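Local coordinates for methyltransferase-like protein 5 (Pyrococcus horikoshii, PDB 1WY7) that probably transfers methyl groups from S-adenosylmethionine to a nucleic acid, most likely RNA, and holds S-adenosyl-L-homocysteine in its cofactor site, at residues D130-V144 / R156-V168. Residues are numbered along the deposited sequence; the frame is centred on the assembly and turned at random.
Sequences DRPFLLKAFEISDVV and RFIEKFSWEHGFV. With SAH (S-adenosyl-L-homocysteine), chain E.
Phe167 stacks on Phe138, a worked example of an aromatic residue just past one helix packing on the C-terminal end of another. From Phe167, CB lies over one face of the Phe138 ring, 4.0 Å from Phe138 CE2. CG comes next, 3.6 Å from Phe138 CD2, and the two rings form an offset stack, centroids 4.5 Å apart and planes at 26°. CD1 and CD2 stay over the same partner, while CE1 reaches the carbonyl oxygen and CB of Phe138 and CE2 approaches the carbonyl of Asp142. At the tip, CZ meets Ser141 O edge-on at 3.2 Å, just where helix 131-140 has ended. With CG anti to the carbonyl carbon (chi1 -78°), the ring is carried across to that turn. Replacing Phe167 by an alanine would probably open a gap over one face of the Phe138 ring and strip the 141-142 carbonyls of their aromatic neighbour. Farther along, Phe161 enters as a knob among Arg131, Leu134, Leu135 and Phe138. A Schellman motif at Gly166 leads into strand 167-179. Helix 131-140 and segment 156-164, inclined at 38°, pack on the methyltransferase sheet: Leu134 touches strand 115-118, Ile158 and Phe138 meet strand 191-202, and Phe133 puts its ring edge against the adenine of S-adenosyl-L-homocysteine.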
loop_
_atom_site.group_PDB
_atom_site.type_symbol
_atom_site.label_atom_id
_atom_site.label_comp_id
_atom_site.label_asym_id
_atom_site.label_seq_id
_atom_site.Cartn_x
_atom_site.Cartn_y
_atom_site.Cartn_z
ATOM N N ASP A 130 3.284 11.140 -4.916
ATOM C CA ASP A 130 3.404 10.370 -3.687
ATOM C C ASP A 130 3.310 11.198 -2.403
ATOM O O ASP A 130 2.961 10.674 -1.337
ATOM C CB ASP A 130 4.716 9.580 -3.717
ATOM C CG ASP A 130 5.942 10.479 -3.814
ATOM O OD1 ASP A 130 5.829 11.621 -4.313
ATOM O OD2 ASP A 130 7.030 10.030 -3.397
ATOM N N ARG A 131 3.596 12.491 -2.496
ATOM C CA ARG A 131 3.553 13.346 -1.308
ATOM C C ARG A 131 2.199 13.429 -0.612
ATOM O O ARG A 131 2.137 13.404 0.616
ATOM C CB ARG A 131 4.089 14.737 -1.649
ATOM C CG ARG A 131 5.592 14.717 -1.898
ATOM C CD ARG A 131 5.975 15.740 -2.940
ATOM N NE ARG A 131 6.658 16.897 -2.376
ATOM C CZ ARG A 131 7.979 17.021 -2.313
ATOM N NH1 ARG A 131 8.759 16.056 -2.786
ATOM N NH2 ARG A 131 8.516 18.107 -1.774
ATOM N N PRO A 132 1.099 13.525 -1.375
ATOM C CA PRO A 132 -0.225 13.593 -0.745
ATOM C C PRO A 132 -0.483 12.334 0.099
ATOM O O PRO A 132 -1.163 12.384 1.130
ATOM C CB PRO A 132 -1.172 13.677 -1.946
ATOM C CG PRO A 132 -0.349 14.367 -2.986
ATOM C CD PRO A 132 1.002 13.732 -2.834
ATOM N N PHE A 133 0.060 11.204 -0.348
ATOM C CA PHE A 133 -0.109 9.937 0.370
ATOM C C PHE A 133 0.704 9.892 1.675
ATOM O O PHE A 133 0.187 9.495 2.717
ATOM C CB PHE A 133 0.273 8.751 -0.532
ATOM C CG PHE A 133 -0.732 8.464 -1.616
ATOM C CD1 PHE A 133 -0.769 9.226 -2.787
ATOM C CD2 PHE A 133 -1.667 7.450 -1.451
ATOM C CE1 PHE A 133 -1.735 8.972 -3.778
ATOM C CE2 PHE A 133 -2.632 7.187 -2.430
ATOM C CZ PHE A 133 -2.668 7.945 -3.590
ATOM N N LEU A 134 1.969 10.304 1.615
ATOM C CA LEU A 134 2.812 10.317 2.807
ATOM C C LEU A 134 2.253 11.308 3.820
ATOM O O LEU A 134 2.162 10.991 5.006
ATOM C CB LEU A 134 4.252 10.672 2.444
ATOM C CG LEU A 134 4.965 9.567 1.667
ATOM C CD1 LEU A 134 6.198 10.116 0.977
ATOM C CD2 LEU A 134 5.316 8.439 2.629
ATOM N N LEU A 135 1.865 12.501 3.355
ATOM C CA LEU A 135 1.283 13.507 4.253
ATOM C C LEU A 135 0.048 12.961 4.961
ATOM O O LEU A 135 -0.076 13.085 6.167
ATOM C CB LEU A 135 0.892 14.788 3.490
ATOM C CG LEU A 135 1.918 15.925 3.491
ATOM C CD1 LEU A 135 1.380 17.110 2.672
ATOM C CD2 LEU A 135 2.202 16.348 4.929
ATOM N N LYS A 136 -0.876 12.380 4.203
ATOM C CA LYS A 136 -2.092 11.822 4.787
ATOM C C LYS A 136 -1.774 10.678 5.757
ATOM O O LYS A 136 -2.312 10.623 6.859
ATOM C CB LYS A 136 -3.020 11.328 3.679
ATOM C CG LYS A 136 -4.313 10.711 4.167
ATOM C CD LYS A 136 -5.106 11.688 5.021
ATOM C CE LYS A 136 -5.410 12.977 4.259
ATOM N NZ LYS A 136 -6.081 13.942 5.157
ATOM N N ALA A 137 -0.906 9.764 5.342
ATOM C CA ALA A 137 -0.525 8.636 6.197
ATOM C C ALA A 137 0.027 9.145 7.528
ATOM O O ALA A 137 -0.364 8.680 8.592
ATOM C CB ALA A 137 0.536 7.747 5.487
ATOM N N PHE A 138 0.936 10.110 7.469
ATOM C CA PHE A 138 1.515 10.662 8.694
ATOM C C PHE A 138 0.469 11.354 9.563
ATOM O O PHE A 138 0.551 11.350 10.791
ATOM C CB PHE A 138 2.630 11.635 8.333
ATOM C CG PHE A 138 3.805 10.976 7.684
ATOM C CD1 PHE A 138 4.592 11.669 6.778
ATOM C CD2 PHE A 138 4.112 9.646 7.967
ATOM C CE1 PHE A 138 5.664 11.054 6.158
ATOM C CE2 PHE A 138 5.182 9.021 7.357
ATOM C CZ PHE A 138 5.962 9.726 6.447
ATOM N N GLU A 139 -0.525 11.927 8.907
ATOM C CA GLU A 139 -1.612 12.639 9.561
ATOM C C GLU A 139 -2.582 11.724 10.322
ATOM O O GLU A 139 -2.963 12.014 11.457
ATOM C CB GLU A 139 -2.388 13.405 8.478
ATOM C CG GLU A 139 -3.211 14.568 8.955
ATOM C CD GLU A 139 -4.457 14.792 8.101
ATOM O OE1 GLU A 139 -4.384 14.633 6.863
ATOM O OE2 GLU A 139 -5.512 15.133 8.678
ATOM N N ILE A 140 -2.976 10.611 9.699
ATOM C CA ILE A 140 -3.959 9.715 10.314
ATOM C C ILE A 140 -3.471 8.515 11.121
ATOM O O ILE A 140 -4.279 7.825 11.740
ATOM C CB ILE A 140 -4.962 9.162 9.259
ATOM C CG1 ILE A 140 -4.248 8.235 8.268
ATOM C CG2 ILE A 140 -5.609 10.302 8.504
ATOM C CD1 ILE A 140 -5.211 7.453 7.355
ATOM N N SER A 141 -2.171 8.254 11.135
ATOM C CA SER A 141 -1.671 7.102 11.880
ATOM C C SER A 141 -0.313 7.359 12.511
ATOM O O SER A 141 0.358 8.332 12.180
ATOM C CB SER A 141 -1.572 5.881 10.948
ATOM O OG SER A 141 -1.115 4.725 11.644
ATOM N N ASP A 142 0.085 6.482 13.428
ATOM C CA ASP A 142 1.385 6.590 14.086
ATOM C C ASP A 142 2.371 5.556 13.525
ATOM O O ASP A 142 3.574 5.632 13.794
ATOM C CB ASP A 142 1.240 6.419 15.601
ATOM C CG ASP A 142 0.700 7.675 16.284
ATOM O OD1 ASP A 142 0.218 7.558 17.433
ATOM O OD2 ASP A 142 0.771 8.773 15.679
ATOM N N VAL A 143 1.853 4.599 12.752
ATOM C CA VAL A 143 2.682 3.580 12.103
ATOM C C VAL A 143 2.304 3.488 10.623
ATOM O O VAL A 143 1.152 3.222 10.280
ATOM C CB VAL A 143 2.510 2.180 12.746
ATOM C CG1 VAL A 143 3.385 1.165 11.996
ATOM C CG2 VAL A 143 2.915 2.216 14.220
ATOM N N VAL A 144 3.281 3.695 9.747
ATOM C CA VAL A 144 3.048 3.667 8.306
ATOM C C VAL A 144 3.961 2.700 7.561
ATOM O O VAL A 144 5.169 2.666 7.811
ATOM C CB VAL A 144 3.273 5.078 7.687
ATOM C CG1 VAL A 144 3.125 5.024 6.178
ATOM C CG2 VAL A 144 2.323 6.081 8.324
ATOM N N ARG A 156 16.795 9.687 -0.055
ATOM C CA ARG A 156 17.159 10.921 0.637
ATOM C C ARG A 156 15.901 11.716 0.964
ATOM O O ARG A 156 15.726 12.193 2.080
ATOM C CB ARG A 156 18.084 11.778 -0.244
ATOM C CG ARG A 156 18.275 13.205 0.282
ATOM C CD ARG A 156 19.066 14.112 -0.674
ATOM N NE ARG A 156 20.458 13.686 -0.813
ATOM C CZ ARG A 156 21.423 14.429 -1.353
ATOM N NH1 ARG A 156 22.659 13.951 -1.434
ATOM N NH2 ARG A 156 21.153 15.652 -1.808
ATOM N N PHE A 157 15.024 11.855 -0.021
ATOM C CA PHE A 157 13.784 12.598 0.189
ATOM C C PHE A 157 12.885 11.956 1.240
ATOM O O PHE A 157 12.447 12.623 2.181
ATOM C CB PHE A 157 13.005 12.757 -1.121
ATOM C CG PHE A 157 11.578 13.217 -0.921
ATOM C CD1 PHE A 157 10.521 12.312 -0.977
ATOM C CD2 PHE A 157 11.295 14.551 -0.646
ATOM C CE1 PHE A 157 9.210 12.730 -0.761
ATOM C CE2 PHE A 157 9.989 14.977 -0.429
ATOM C CZ PHE A 157 8.945 14.065 -0.487
ATOM N N ILE A 158 12.608 10.666 1.084
ATOM C CA ILE A 158 11.758 9.962 2.030
ATOM C C ILE A 158 12.250 10.114 3.465
ATOM O O ILE A 158 11.463 10.342 4.386
ATOM C CB ILE A 158 11.674 8.470 1.673
ATOM C CG1 ILE A 158 10.952 8.309 0.339
ATOM C CG2 ILE A 158 10.921 7.707 2.765
ATOM C CD1 ILE A 158 9.472 8.607 0.400
ATOM N N GLU A 159 13.555 9.986 3.654
ATOM C CA GLU A 159 14.140 10.094 4.984
ATOM C C GLU A 159 13.942 11.508 5.536
ATOM O O GLU A 159 13.595 11.690 6.704
ATOM C CB GLU A 159 15.632 9.752 4.908
ATOM C CG GLU A 159 16.140 8.952 6.092
ATOM C CD GLU A 159 15.644 7.512 6.102
ATOM O OE1 GLU A 159 15.248 7.045 7.187
ATOM O OE2 GLU A 159 15.662 6.841 5.044
ATOM N N LYS A 160 14.158 12.508 4.684
ATOM C CA LYS A 160 14.003 13.908 5.081
ATOM C C LYS A 160 12.544 14.308 5.268
ATOM O O LYS A 160 12.193 14.964 6.248
ATOM C CB LYS A 160 14.649 14.851 4.050
ATOM C CG LYS A 160 16.137 15.105 4.283
ATOM C CD LYS A 160 16.720 16.135 3.313
ATOM C CE LYS A 160 16.769 15.601 1.887
ATOM N NZ LYS A 160 17.450 16.538 0.938
ATOM N N PHE A 161 11.691 13.910 4.330
ATOM C CA PHE A 161 10.274 14.253 4.412
ATOM C C PHE A 161 9.600 13.670 5.659
ATOM O O PHE A 161 8.866 14.372 6.361
ATOM C CB PHE A 161 9.546 13.782 3.152
ATOM C CG PHE A 161 8.143 14.325 3.012
ATOM C CD1 PHE A 161 7.053 13.607 3.485
ATOM C CD2 PHE A 161 7.914 15.539 2.360
ATOM C CE1 PHE A 161 5.760 14.078 3.309
ATOM C CE2 PHE A 161 6.623 16.019 2.180
ATOM C CZ PHE A 161 5.543 15.289 2.652
ATOM N N SER A 162 9.856 12.398 5.947
ATOM C CA SER A 162 9.248 11.777 7.113
ATOM C C SER A 162 9.727 12.457 8.391
ATOM O O SER A 162 8.964 12.641 9.338
ATOM C CB SER A 162 9.586 10.275 7.172
ATOM O OG SER A 162 10.972 10.056 7.389
ATOM N N TRP A 163 11.002 12.825 8.420
ATOM C CA TRP A 163 11.556 13.477 9.597
ATOM C C TRP A 163 10.871 14.813 9.866
ATOM O O TRP A 163 10.477 15.106 10.995
ATOM C CB TRP A 163 13.053 13.711 9.429
ATOM C CG TRP A 163 13.670 14.247 10.672
ATOM C CD1 TRP A 163 14.289 15.451 10.827
ATOM C CD2 TRP A 163 13.693 13.612 11.954
ATOM N NE1 TRP A 163 14.696 15.608 12.130
ATOM C CE2 TRP A 163 14.344 14.494 12.845
ATOM C CE3 TRP A 163 13.228 12.382 12.441
ATOM C CZ2 TRP A 163 14.542 14.188 14.196
ATOM C CZ3 TRP A 163 13.425 12.078 13.786
ATOM C CH2 TRP A 163 14.077 12.980 14.647
ATOM N N GLU A 164 10.731 15.619 8.821
ATOM C CA GLU A 164 10.095 16.916 8.961
ATOM C C GLU A 164 8.674 16.771 9.457
ATOM O O GLU A 164 8.101 17.718 9.975
ATOM C CB GLU A 164 10.085 17.636 7.632
ATOM C CG GLU A 164 11.452 17.793 7.060
ATOM C CD GLU A 164 11.436 18.573 5.775
ATOM O OE1 GLU A 164 12.494 18.617 5.121
ATOM O OE2 GLU A 164 10.371 19.142 5.427
ATOM N N HIS A 165 8.100 15.582 9.302
ATOM C CA HIS A 165 6.733 15.367 9.756
ATOM C C HIS A 165 6.649 14.535 11.025
ATOM O O HIS A 165 5.601 13.970 11.337
ATOM C CB HIS A 165 5.901 14.748 8.634
ATOM C CG HIS A 165 5.619 15.700 7.517
ATOM N ND1 HIS A 165 4.644 16.674 7.599
ATOM C CD2 HIS A 165 6.228 15.883 6.320
ATOM C CE1 HIS A 165 4.668 17.411 6.504
ATOM N NE2 HIS A 165 5.618 16.955 5.712
ATOM N N GLY A 166 7.760 14.474 11.754
ATOM C CA GLY A 166 7.796 13.743 13.008
ATOM C C GLY A 166 7.820 12.225 12.958
ATOM O O GLY A 166 7.403 11.570 13.920
ATOM N N PHE A 167 8.301 11.657 11.856
ATOM C CA PHE A 167 8.378 10.199 11.720
ATOM C C PHE A 167 9.789 9.722 11.404
ATOM O O PHE A 167 10.569 10.413 10.748
ATOM C CB PHE A 167 7.425 9.699 10.615
ATOM C CG PHE A 167 5.978 9.641 11.036
ATOM C CD1 PHE A 167 5.245 10.812 11.242
ATOM C CD2 PHE A 167 5.356 8.415 11.258
ATOM C CE1 PHE A 167 3.920 10.759 11.670
ATOM C CE2 PHE A 167 4.033 8.351 11.686
ATOM C CZ PHE A 167 3.312 9.522 11.894
ATOM N N VAL A 168 10.112 8.529 11.880
ATOM C CA VAL A 168 11.413 7.933 11.627
ATOM C C VAL A 168 11.252 6.562 10.994
ATOM O O VAL A 168 10.314 5.827 11.307
ATOM C CB VAL A 168 12.218 7.752 12.913
ATOM C CG1 VAL A 168 12.949 9.021 13.236
ATOM C CG2 VAL A 168 11.293 7.356 14.045
HETATM N N SAH E . -3.444 -2.661 -6.893
HETATM C CA SAH E . -2.506 -2.110 -5.894
HETATM C CB SAH E . -2.621 -0.578 -5.955
HETATM C CG SAH E . -1.618 -0.130 -6.956
HETATM S SD SAH E . -1.391 1.588 -7.451
HETATM C C SAH E . -2.860 -2.734 -4.571
HETATM O O SAH E . -3.517 -3.820 -4.578
HETATM O OXT SAH E . -2.454 -2.075 -3.556
HETATM C "C5'" SAH E . -2.177 2.593 -6.210
HETATM C "C4'" SAH E . -3.556 3.207 -6.495
HETATM O "O4'" SAH E . -3.518 4.624 -6.189
HETATM C "C3'" SAH E . -4.022 3.206 -7.952
HETATM O "O3'" SAH E . -4.992 2.141 -7.999
HETATM C "C2'" SAH E . -4.728 4.553 -8.178
HETATM O "O2'" SAH E . -5.988 4.630 -8.804
HETATM C "C1'" SAH E . -4.656 5.201 -6.785
HETATM N N9 SAH E . -4.493 6.647 -6.797
HETATM C C8 SAH E . -3.732 7.462 -7.616
HETATM N N7 SAH E . -3.813 8.735 -7.323
HETATM C C5 SAH E . -4.683 8.777 -6.238
HETATM C C6 SAH E . -5.188 9.833 -5.430
HETATM N N6 SAH E . -4.840 11.122 -5.638
HETATM N N1 SAH E . -6.058 9.551 -4.405
HETATM C C2 SAH E . -6.398 8.258 -4.193
HETATM N N3 SAH E . -5.985 7.169 -4.884
HETATM C C4 SAH E . -5.115 7.496 -5.905
#